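Distal tail protein (Bacillus phage spp1, PDB 2X8K) forms the hexameric hub at the distal tip of the phage tail, enclosing a wide channel, and stays bound to the tail after DNA ejection. Local coordinates at residues K8-M13 with I95-E100; I163-S168 with A239-T244. One frame throughout, in Å; residues are numbered along the deposited sequence.

Contact 1 (K8-M13 with I95-E100); sequences KVFTMM and ITFSDE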
ATOM      1  N   LYS C   8     -13.680  36.679 -12.483  1.00115.41           N
ATOM      2  CA  LYS C   8     -12.323  37.225 -12.429  1.00113.19           C
ATOM      3  C   LYS C   8     -11.313  36.184 -11.889  1.00112.87           C
ATOM      4  O   LYS C   8     -10.966  36.222 -10.698  1.00111.41           O
ATOM      5  CB  LYS C   8     -12.308  38.495 -11.574  1.00114.90           C
ATOM      6  N   VAL C   9     -10.817  35.301 -12.751  1.00106.62           N
ATOM      7  CA  VAL C   9      -9.904  34.233 -12.327  1.00102.65           C
ATOM      8  C   VAL C   9      -8.487  34.691 -11.946  1.00100.73           C
ATOM      9  O   VAL C   9      -8.125  35.856 -12.122  1.00101.95           O
ATOM     10  CB  VAL C   9      -9.793  33.133 -13.403  1.00105.73           C
ATOM     11  CG1 VAL C   9     -11.006  32.215 -13.350  1.00106.73           C
ATOM     12  CG2 VAL C   9      -9.646  33.754 -14.783  1.00106.32           C
ATOM     13  N   PHE C  10      -7.698  33.752 -11.422  1.00 90.14           N
ATOM     14  CA  PHE C  10      -6.325  33.983 -11.027  1.00 85.32           C
ATOM     15  C   PHE C  10      -5.487  34.181 -12.280  1.00 89.30           C
ATOM     16  O   PHE C  10      -5.381  33.263 -13.088  1.00 89.98           O
ATOM     17  CB  PHE C  10      -5.818  32.785 -10.212  1.00 82.75           C
ATOM     18  CG  PHE C  10      -4.365  32.852  -9.848  1.00 80.72           C
ATOM     19  CD1 PHE C  10      -3.953  33.510  -8.707  1.00 83.07           C
ATOM     20  CD2 PHE C  10      -3.406  32.233 -10.632  1.00 81.32           C
ATOM     21  CE1 PHE C  10      -2.604  33.579  -8.369  1.00 82.50           C
ATOM     22  CE2 PHE C  10      -2.055  32.287 -10.286  1.00 83.01           C
ATOM     23  CZ  PHE C  10      -1.663  32.965  -9.156  1.00 80.70           C
ATOM     24  N   THR C  11      -4.887  35.357 -12.449  1.00 84.90           N
ATOM     25  CA  THR C  11      -4.038  35.569 -13.616  1.00 84.03           C
ATOM     26  C   THR C  11      -2.546  35.568 -13.304  1.00 85.12           C
ATOM     27  O   THR C  11      -2.111  36.086 -12.259  1.00 85.72           O
ATOM     28  CB  THR C  11      -4.494  36.759 -14.470  1.00 93.56           C
ATOM     29  OG1 THR C  11      -4.506  37.929 -13.668  1.00 90.82           O
ATOM     30  CG2 THR C  11      -5.869  36.544 -15.084  1.00 96.92           C
ATOM     31  N   MET C  12      -1.779  34.954 -14.229  1.00 78.00           N
ATOM     32  CA  MET C  12      -0.320  34.890 -14.223  1.00 76.31           C
ATOM     33  C   MET C  12       0.198  35.552 -15.475  1.00 83.05           C
ATOM     34  O   MET C  12      -0.169  35.133 -16.576  1.00 85.10           O
ATOM     35  CB  MET C  12       0.220  33.466 -14.152  1.00 76.34           C
ATOM     36  CG  MET C  12       1.717  33.470 -14.038  1.00 79.14           C
ATOM     37  SD  MET C  12       2.528  31.923 -14.427  1.00 81.04           S
ATOM     38  CE  MET C  12       4.155  32.294 -13.929  1.00 76.21           C
ATOM     39  N   MET C  13       1.041  36.592 -15.314  1.00 80.12           N
ATOM     40  CA  MET C  13       1.639  37.350 -16.428  1.00 80.83           C
ATOM     41  C   MET C  13       3.105  36.994 -16.556  1.00 83.13           C
ATOM     42  O   MET C  13       3.831  36.978 -15.552  1.00 83.11           O
ATOM     43  CB  MET C  13       1.516  38.866 -16.257  1.00 84.68           C
ATOM     44  CG  MET C  13       0.099  39.380 -16.257  1.00 89.73           C
ATOM     45  SD  MET C  13      -0.739  39.361 -17.852  1.00 95.73           S
ATOM     46  CE  MET C  13      -0.151  40.825 -18.539  1.00 95.11           C
ATOM     47  N   ILE C  95       7.504  38.546 -14.091  1.00 71.42           N
ATOM     48  CA  ILE C  95       6.484  37.543 -13.755  1.00 68.59           C
ATOM     49  C   ILE C  95       5.587  38.101 -12.634  1.00 72.43           C
ATOM     50  O   ILE C  95       6.111  38.672 -11.671  1.00 71.71           O
ATOM     51  CB  ILE C  95       7.096  36.181 -13.386  1.00 68.77           C
ATOM     52  CG1 ILE C  95       8.081  35.693 -14.479  1.00 68.40           C
ATOM     53  CG2 ILE C  95       5.995  35.147 -13.118  1.00 67.73           C
ATOM     54  CD1 ILE C  95       9.026  34.487 -14.068  1.00 60.52           C
ATOM     55  N   THR C  96       4.242  38.003 -12.794  1.00 68.37           N
ATOM     56  CA  THR C  96       3.281  38.521 -11.816  1.00 68.65           C
ATOM     57  C   THR C  96       2.100  37.583 -11.584  1.00 77.04           C
ATOM     58  O   THR C  96       1.661  36.903 -12.501  1.00 78.90           O
ATOM     59  CB  THR C  96       2.730  39.915 -12.191  1.00 81.55           C
ATOM     60  OG1 THR C  96       1.601  39.801 -13.063  1.00 85.40           O
ATOM     61  CG2 THR C  96       3.798  40.931 -12.687  1.00 79.51           C
ATOM     62  N   PHE C  97       1.546  37.600 -10.358  1.00 74.00           N
ATOM     63  CA  PHE C  97       0.378  36.804  -9.990  1.00 71.51           C
ATOM     64  C   PHE C  97      -0.672  37.749  -9.432  1.00 77.01           C
ATOM     65  O   PHE C  97      -0.322  38.676  -8.679  1.00 74.92           O
ATOM     66  CB  PHE C  97       0.744  35.743  -8.948  1.00 70.12           C
ATOM     67  CG  PHE C  97       1.863  34.843  -9.379  1.00 68.66           C
ATOM     68  CD1 PHE C  97       3.148  35.028  -8.887  1.00 68.46           C
ATOM     69  CD2 PHE C  97       1.629  33.796 -10.265  1.00 71.50           C
ATOM     70  CE1 PHE C  97       4.193  34.203  -9.291  1.00 69.06           C
ATOM     71  CE2 PHE C  97       2.663  32.934 -10.635  1.00 73.91           C
ATOM     72  CZ  PHE C  97       3.946  33.149 -10.148  1.00 71.05           C
ATOM     73  N   SER C  98      -1.954  37.534  -9.837  1.00 75.55           N
ATOM     74  CA  SER C  98      -3.080  38.359  -9.422  1.00 77.36           C
ATOM     75  C   SER C  98      -3.298  38.358  -7.916  1.00 83.61           C
ATOM     76  O   SER C  98      -3.729  39.381  -7.378  1.00 84.96           O
ATOM     77  CB  SER C  98      -4.348  37.962 -10.163  1.00 81.97           C
ATOM     78  OG  SER C  98      -4.811  36.683  -9.773  1.00 91.17           O
ATOM     79  N   ASP C  99      -2.972  37.227  -7.219  1.00 79.79           N
ATOM     80  CA  ASP C  99      -3.119  37.152  -5.759  1.00 79.40           C
ATOM     81  C   ASP C  99      -2.107  38.016  -5.024  1.00 84.16           C
ATOM     82  O   ASP C  99      -2.303  38.341  -3.856  1.00 85.94           O
ATOM     83  CB  ASP C  99      -3.147  35.720  -5.225  1.00 79.44           C
ATOM     84  CG  ASP C  99      -1.888  34.910  -5.394  1.00 91.43           C
ATOM     85  OD1 ASP C  99      -0.919  35.424  -6.034  1.00 94.59           O
ATOM     86  OD2 ASP C  99      -1.879  33.724  -4.940  1.00 87.58           O
ATOM     87  N   GLU C 100      -1.043  38.417  -5.703  1.00 78.42           N
ATOM     88  CA  GLU C 100      -0.096  39.296  -5.069  1.00 77.65           C
ATOM     89  C   GLU C 100       0.230  40.540  -5.869  1.00 86.21           C
ATOM     90  O   GLU C 100       1.251  40.604  -6.566  1.00 87.12           O
ATOM     91  CB  GLU C 100       1.085  38.576  -4.407  1.00 76.32           C
ATOM     92  CG  GLU C 100       2.070  37.939  -5.345  1.00 75.77           C
ATOM     93  CD  GLU C 100       3.167  37.225  -4.600  1.00 81.06           C
ATOM     94  OE1 GLU C 100       3.630  37.765  -3.571  1.00 86.38           O
ATOM     95  OE2 GLU C 100       3.561  36.123  -5.042  1.00 78.48           O
TER
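Met12 and Phe97 are a non-hydrogen-bonded antiparallel pair, side by side on one face, followed by Met13 and Thr96 as a hydrogen-bonded one. Between the latter two, Met13 N gives a bond of 2.9 Å to Thr96 O and Met13 O takes one from Thr96 N at 3.0 Å. Where strand 93-97 ends and a type I turn (Phe97 to Glu100) begins, Ser98 keeps the pairing going: its N reaches Thr11 O at 2.8 Å, and its hydroxyl OG accepts Thr11 N at 3.0 Å, a side chain standing in for a backbone acceptor.

Apolar contacts gather round the face that carries Met12 and Phe97. Met12, extended throughout, has CG 3.6 Å from Phe97 CE2, SD obliquely 5.1 Å from the Phe97 ring centroid, a Met-aromatic contact, and CE against Ile95 CG2. With CG anti to its backbone N (chi1 175°), Phe10 brings CZ to 3.6 Å from Phe97 CD2. The Phe10 ring edge meets the Asp99 carboxylate, whose plane stands 83° from the ring; Asp99 OD2 is salt-bridged to Arg31.

In the antiparallel sheet of the RIFT-related tail-protein domain, strand 12-14 lies between 17-18 and 93-97, with Phe10 packed on Val25 and Val28 of strand 23-29 and Met12 on Val63 of strand 59-67.

Contact 2 (I163-S168 with A239-T244); sequences IRCVFS and ATQPST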
ATOM      1  N   ILE C 163      19.718  58.200  -6.660  1.00125.20           N
ATOM      2  CA  ILE C 163      19.759  59.627  -6.300  1.00127.91           C
ATOM      3  C   ILE C 163      19.657  60.496  -7.548  1.00133.77           C
ATOM      4  O   ILE C 163      20.451  60.333  -8.470  1.00132.56           O
ATOM      5  CB  ILE C 163      20.946  60.043  -5.373  1.00131.90           C
ATOM      6  CG1 ILE C 163      21.318  58.955  -4.327  1.00130.30           C
ATOM      7  CG2 ILE C 163      20.614  61.345  -4.668  1.00135.28           C
ATOM      8  CD1 ILE C 163      22.509  58.038  -4.696  1.00139.05           C
ATOM      9  N   ARG C 164      18.665  61.413  -7.556  1.00133.71           N
ATOM     10  CA  ARG C 164      18.325  62.350  -8.628  1.00136.70           C
ATOM     11  C   ARG C 164      18.337  63.810  -8.115  1.00143.97           C
ATOM     12  O   ARG C 164      17.537  64.152  -7.246  1.00143.18           O
ATOM     13  CB  ARG C 164      16.941  61.980  -9.194  1.00137.16           C
ATOM     14  CG  ARG C 164      16.474  62.829 -10.374  1.00153.79           C
ATOM     15  CD  ARG C 164      15.120  62.380 -10.897  1.00165.08           C
ATOM     16  NE  ARG C 164      15.190  61.119 -11.647  1.00165.48           N
ATOM     17  CZ  ARG C 164      14.717  60.945 -12.879  1.00170.24           C
ATOM     18  NH1 ARG C 164      14.115  61.944 -13.514  1.00160.76           N
ATOM     19  NH2 ARG C 164      14.829  59.768 -13.476  1.00144.29           N
ATOM     20  N   CYS C 165      19.237  64.663  -8.653  1.00144.97           N
ATOM     21  CA  CYS C 165      19.346  66.084  -8.268  1.00149.07           C
ATOM     22  C   CYS C 165      19.376  67.080  -9.442  1.00156.95           C
ATOM     23  O   CYS C 165      20.392  67.182 -10.139  1.00156.70           O
ATOM     24  CB  CYS C 165      20.500  66.331  -7.297  1.00150.27           C
ATOM     25  SG  CYS C 165      20.579  68.031  -6.663  1.00158.75           S
ATOM     26  N   VAL C 166      18.272  67.862  -9.604  1.00156.62           N
ATOM     27  CA  VAL C 166      18.102  68.877 -10.655  1.00159.89           C
ATOM     28  C   VAL C 166      18.478  70.284 -10.120  1.00168.18           C
ATOM     29  O   VAL C 166      17.682  70.958  -9.450  1.00169.57           O
ATOM     30  CB  VAL C 166      16.747  68.774 -11.427  1.00163.71           C
ATOM     31  CG1 VAL C 166      15.547  68.691 -10.480  1.00162.73           C
ATOM     32  CG2 VAL C 166      16.583  69.893 -12.456  1.00166.67           C
ATOM     33  N   PHE C 167      19.740  70.678 -10.388  1.00166.04           N
ATOM     34  CA  PHE C 167      20.396  71.904  -9.931  1.00168.86           C
ATOM     35  C   PHE C 167      19.623  73.205 -10.074  1.00176.26           C
ATOM     36  O   PHE C 167      19.002  73.461 -11.106  1.00175.75           O
ATOM     37  CB  PHE C 167      21.832  72.018 -10.493  1.00171.12           C
ATOM     38  CG  PHE C 167      22.791  70.963  -9.982  1.00169.22           C
ATOM     39  CD1 PHE C 167      23.531  71.175  -8.823  1.00172.26           C
ATOM     40  CD2 PHE C 167      22.963  69.766 -10.665  1.00167.54           C
ATOM     41  CE1 PHE C 167      24.408  70.201  -8.347  1.00169.94           C
ATOM     42  CE2 PHE C 167      23.852  68.801 -10.195  1.00167.47           C
ATOM     43  CZ  PHE C 167      24.571  69.028  -9.043  1.00165.85           C
ATOM     44  N   SER C 168      19.641  74.005  -9.001  1.00176.49           N
ATOM     45  CA  SER C 168      19.017  75.328  -8.934  1.00180.85           C
ATOM     46  C   SER C 168      20.101  76.404  -9.044  1.00187.89           C
ATOM     47  O   SER C 168      19.915  77.387  -9.761  1.00188.07           O
ATOM     48  CB  SER C 168      18.204  75.495  -7.651  1.00185.68           C
ATOM     49  OG  SER C 168      18.857  74.949  -6.515  1.00194.92           O
ATOM     50  N   ALA C 239      22.476  65.983   1.477  1.00136.32           N
ATOM     51  CA  ALA C 239      23.007  66.330   0.150  1.00137.28           C
ATOM     52  C   ALA C 239      23.531  67.766   0.061  1.00143.23           C
ATOM     53  O   ALA C 239      23.181  68.624   0.882  1.00144.94           O
ATOM     54  CB  ALA C 239      21.957  66.080  -0.928  1.00136.87           C
ATOM     55  N   THR C 240      24.361  68.033  -0.943  1.00138.59           N
ATOM     56  CA  THR C 240      24.868  69.381  -1.119  1.00141.49           C
ATOM     57  C   THR C 240      23.808  70.297  -1.763  1.00149.45           C
ATOM     58  O   THR C 240      23.768  71.495  -1.456  1.00153.93           O
ATOM     59  CB  THR C 240      26.196  69.365  -1.846  1.00135.65           C
ATOM     60  OG1 THR C 240      26.053  68.581  -3.022  1.00131.65           O
ATOM     61  CG2 THR C 240      27.320  68.838  -0.978  1.00126.08           C
ATOM     62  N   GLN C 241      22.954  69.737  -2.637  1.00143.64           N
ATOM     63  CA  GLN C 241      21.901  70.469  -3.347  1.00145.69           C
ATOM     64  C   GLN C 241      20.608  69.686  -3.167  1.00146.54           C
ATOM     65  O   GLN C 241      20.685  68.460  -3.236  1.00143.67           O
ATOM     66  CB  GLN C 241      22.266  70.584  -4.845  1.00149.56           C
ATOM     67  CG  GLN C 241      21.522  71.670  -5.626  1.00169.87           C
ATOM     68  CD  GLN C 241      22.213  73.014  -5.549  1.00196.49           C
ATOM     69  OE1 GLN C 241      23.119  73.330  -6.333  1.00194.90           O
ATOM     70  NE2 GLN C 241      21.783  73.850  -4.614  1.00192.46           N
ATOM     71  N   PRO C 242      19.431  70.331  -2.909  1.00144.03           N
ATOM     72  CA  PRO C 242      18.174  69.572  -2.719  1.00140.60           C
ATOM     73  C   PRO C 242      18.047  68.452  -3.761  1.00142.16           C
ATOM     74  O   PRO C 242      17.953  68.695  -4.970  1.00144.10           O
ATOM     75  CB  PRO C 242      17.099  70.666  -2.750  1.00145.30           C
ATOM     76  CG  PRO C 242      17.772  71.837  -2.235  1.00153.44           C
ATOM     77  CD  PRO C 242      19.172  71.777  -2.796  1.00150.31           C
ATOM     78  N   SER C 243      18.101  67.207  -3.263  1.00133.86           N
ATOM     79  CA  SER C 243      18.072  65.997  -4.078  1.00130.73           C
ATOM     80  C   SER C 243      16.762  65.272  -3.907  1.00129.03           C
ATOM     81  O   SER C 243      15.855  65.724  -3.200  1.00127.38           O
ATOM     82  CB  SER C 243      19.231  65.045  -3.776  1.00133.00           C
ATOM     83  OG  SER C 243      20.491  65.678  -3.926  1.00148.55           O
ATOM     84  N   THR C 244      16.669  64.144  -4.594  1.00123.19           N
ATOM     85  CA  THR C 244      15.552  63.226  -4.560  1.00119.72           C
ATOM     86  C   THR C 244      16.139  61.834  -4.566  1.00120.09           C
ATOM     87  O   THR C 244      17.080  61.561  -5.322  1.00120.25           O
ATOM     88  CB  THR C 244      14.490  63.578  -5.647  1.00132.68           C
ATOM     89  OG1 THR C 244      13.237  63.805  -5.004  1.00136.09           O
ATOM     90  CG2 THR C 244      14.305  62.506  -6.720  1.00128.97           C
TER
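Arg164 and Thr244 form a hydrogen-bonded antiparallel bridge in the C-terminal beta domain, the siphovirus-type tail component, between neighbouring strands 162-166 and 243-251. The bridge is uneven: Arg164 N points straight at Thr244 O at 2.7 Å (N-H...O angle 179°), whereas the return bond from Thr244 N to Arg164 O is bent and weak. On the face carrying both side chains, Arg164 CB touches Thr244 CG2, and the rest of the arginine leads away from the partner segment.

Beyond this bridge the two chains no longer pair through their backbones, and side chains take over. Gln241 does most of this work. Its CB lies 3.6 Å from Cys165 SG and also approaches the near rim of the Phe167 ring. CG comes next, anti to the backbone N (chi1 -161°), and sits between the same two neighbours, at a similar distance from Phe167 CD1 and Cys165 SG. A bend at chi2 then carries the amide past the Phe167 edge toward Ser168. CD is about equally far from Phe167 CD1 and Ser168 OG. At the tip the branches part: OE1 meets the edge of the Phe167 ring near its plane, with the amide at 90° to the ring, while NE2 faces Ser168 and is hydrogen-bonded to Thr169 OG1.

Cys165 lies between Gln241 and the bridge. Its CB rests 3.4 Å from Ser243 OG, a hydroxyl whose hydrogen bond is with Tyr174 OH of strand 174-180. On its other flank, strand 162-166 is bonded through its backbone to strand 198-202, Cys165 pairing with Thr199. Held anti to its own N, the thiol is directed at the backbone of the incoming segment, where Cys165 SG lies 3.2 Å from Pro242 O.

Overall arrangement
Contacts 1 and 2 occupy separate sheets, their centres about 38 Å apart and their nearest atoms about 22 Å apart; the first lies in the sheet of the RIFT-related region, the second in a sheet of the C-terminal domain. Both join antiparallel neighbours and both are partly buried. Contact 1 has the more regular backbone pairing and an apolar, aromatic and thioether-rich face, turned toward other strands of its sheet. Contact 2 has one bridge and relies on a mixture of amide, thiol and hydroxyl groups where the two chains leave the sheet. Subunit surroundings differ too: residues 8-13 and 95-100 touch two other copies of the protein, whereas 163-168 and 239-244 touch none.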